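PDB 5FLY: ferrichrome ABC transporter substrate-binding protein from Staphylococcus pseudintermedius, which probably binds iron-loaded ferrichrome, a hydroxamate siderophore, and hands it to an ABC transporter for uptake into the cell. Local coordinates for residues A135-E138 against K139-Q143. Numbering follows the deposited sequence.
Sequences ADWE and KQTAQ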
loop_
_atom_site.group_PDB
_atom_site.type_symbol
_atom_site.label_atom_id
_atom_site.label_comp_id
_atom_site.label_asym_id
_atom_site.label_seq_id
_atom_site.Cartn_x
_atom_site.Cartn_y
_atom_site.Cartn_z
ATOM N N ALA A 135 -5.376 15.275 -8.551
ATOM C CA ALA A 135 -4.813 16.154 -9.570
ATOM C C ALA A 135 -3.433 16.647 -9.161
ATOM O O ALA A 135 -2.527 16.690 -9.986
ATOM C CB ALA A 135 -5.729 17.322 -9.823
ATOM N N ASP A 136 -3.274 16.994 -7.888
ATOM C CA ASP A 136 -1.984 17.453 -7.382
ATOM C C ASP A 136 -0.950 16.335 -7.448
ATOM O O ASP A 136 0.203 16.547 -7.846
ATOM C CB ASP A 136 -2.093 17.949 -5.939
ATOM C CG ASP A 136 -2.934 19.209 -5.798
ATOM O OD1 ASP A 136 -3.126 19.929 -6.797
ATOM O OD2 ASP A 136 -3.399 19.483 -4.670
ATOM N N TRP A 137 -1.368 15.140 -7.048
ATOM C CA TRP A 137 -0.490 13.970 -7.070
ATOM C C TRP A 137 -0.016 13.641 -8.491
ATOM O O TRP A 137 1.159 13.345 -8.730
ATOM C CB TRP A 137 -1.227 12.771 -6.449
ATOM C CG TRP A 137 -0.535 11.460 -6.621
ATOM C CD1 TRP A 137 -0.825 10.477 -7.527
ATOM C CD2 TRP A 137 0.559 10.981 -5.842
ATOM N NE1 TRP A 137 0.034 9.419 -7.356
ATOM C CE2 TRP A 137 0.899 9.709 -6.337
ATOM C CE3 TRP A 137 1.295 11.514 -4.788
ATOM C CZ2 TRP A 137 1.940 8.955 -5.793
ATOM C CZ3 TRP A 137 2.332 10.765 -4.251
ATOM C CH2 TRP A 137 2.641 9.506 -4.754
ATOM N N GLU A 138 -0.928 13.713 -9.453
ATOM C CA GLU A 138 -0.590 13.354 -10.825
ATOM C C GLU A 138 0.368 14.366 -11.438
ATOM O O GLU A 138 1.302 13.996 -12.150
ATOM C CB GLU A 138 -1.868 13.222 -11.656
ATOM C CG GLU A 138 -2.627 11.959 -11.305
ATOM C CD GLU A 138 -3.932 11.814 -12.038
ATOM O OE1 GLU A 138 -4.551 12.845 -12.392
ATOM O OE2 GLU A 138 -4.339 10.652 -12.250
ATOM N N LYS A 139 0.151 15.642 -11.137
ATOM C CA LYS A 139 1.009 16.707 -11.650
ATOM C C LYS A 139 2.422 16.614 -11.050
ATOM O O LYS A 139 3.418 16.755 -11.759
ATOM C CB LYS A 139 0.369 18.062 -11.355
ATOM C CG LYS A 139 1.122 19.255 -11.910
ATOM C CD LYS A 139 0.407 20.575 -11.601
ATOM C CE LYS A 139 -0.884 20.731 -12.393
ATOM N NZ LYS A 139 -0.660 20.704 -13.878
ATOM N N GLN A 140 2.508 16.343 -9.750
ATOM C CA GLN A 140 3.803 16.227 -9.086
ATOM C C GLN A 140 4.578 15.021 -9.611
ATOM O O GLN A 140 5.770 15.133 -9.956
ATOM C CB GLN A 140 3.607 16.112 -7.570
ATOM C CG GLN A 140 4.886 15.823 -6.798
ATOM C CD GLN A 140 5.852 16.974 -6.857
ATOM O OE1 GLN A 140 5.512 18.093 -6.469
ATOM N NE2 GLN A 140 7.055 16.724 -7.362
ATOM N N THR A 141 3.921 13.863 -9.669
ATOM C CA THR A 141 4.624 12.634 -10.022
ATOM C C THR A 141 4.944 12.569 -11.514
ATOM O O THR A 141 5.907 11.911 -11.922
ATOM C CB THR A 141 3.830 11.364 -9.596
ATOM O OG1 THR A 141 2.497 11.373 -10.127
ATOM C CG2 THR A 141 3.764 11.256 -8.074
ATOM N N ALA A 142 4.173 13.280 -12.326
ATOM C CA ALA A 142 4.503 13.418 -13.744
ATOM C C ALA A 142 5.854 14.102 -13.892
ATOM O O ALA A 142 6.690 13.669 -14.682
ATOM C CB ALA A 142 3.426 14.195 -14.480
ATOM N N GLN A 143 6.086 15.155 -13.109
ATOM C CA GLN A 143 7.376 15.842 -13.155
ATOM C C GLN A 143 8.476 14.957 -12.586
ATOM O O GLN A 143 9.559 14.854 -13.164
ATOM C CB GLN A 143 7.317 17.175 -12.413
ATOM C CG GLN A 143 8.578 18.015 -12.541
ATOM C CD GLN A 143 8.940 18.348 -13.983
ATOM O OE1 GLN A 143 8.124 18.874 -14.742
ATOM N NE2 GLN A 143 10.171 18.033 -14.366
#
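Trp137 carries its CG trans to the backbone N (chi1 170°), beside the carbonyl carbon, so that the indole projects from the helix and leans over the next turn, within reach of Thr141. There a chi1 of 55° sets OG1 between the backbone N and the carbonyl carbon, and the two branches of the threonine divide the work. The methyl CG2 sits over one face of the indole, 3.7 Å from the centroid of the six-membered ring and only 11° off its normal, a clear CH-pi contact. The hydroxyl turns back to the preceding turn and donates to the backbone: OG1 lies 2.8 Å from Trp137 O. Trp137 O also accepts the regular helical bond from Thr141 N at 3.0 Å, the two donors reaching it from opposite faces of the carbonyl plane. Threonine suits the place because it carries both a methyl for the ring and a hydroxyl whose hydrogen-bonding need is met by a backbone carbonyl one turn back.

Round these two, the backbone bonds continue i to i+4, from Lys139 N to Ala135 O, from Gln140 N to Asp136 O and from Ala142 N to Glu138 O. Ala135, Asp136, Glu138, Lys139 and Ala142 make up an exposed side, where small or charged residues are at home; the partly exposed Gln140 suits the border, its amide NE2 bonding to Asp144 OD1.

Helix 127-152 is the long helix joining the two lobes of a class III solute-binding protein. The broad, apolar indole of Trp137 suits packing among helices 262-278, 179-185 and 113-124, while its NE1 bonds to Tyr113 OH. Contact with CG2 and Tyr113 should limit rotation of the ring; Thr141 is buried, and its hydroxyl is satisfied by Trp137 O.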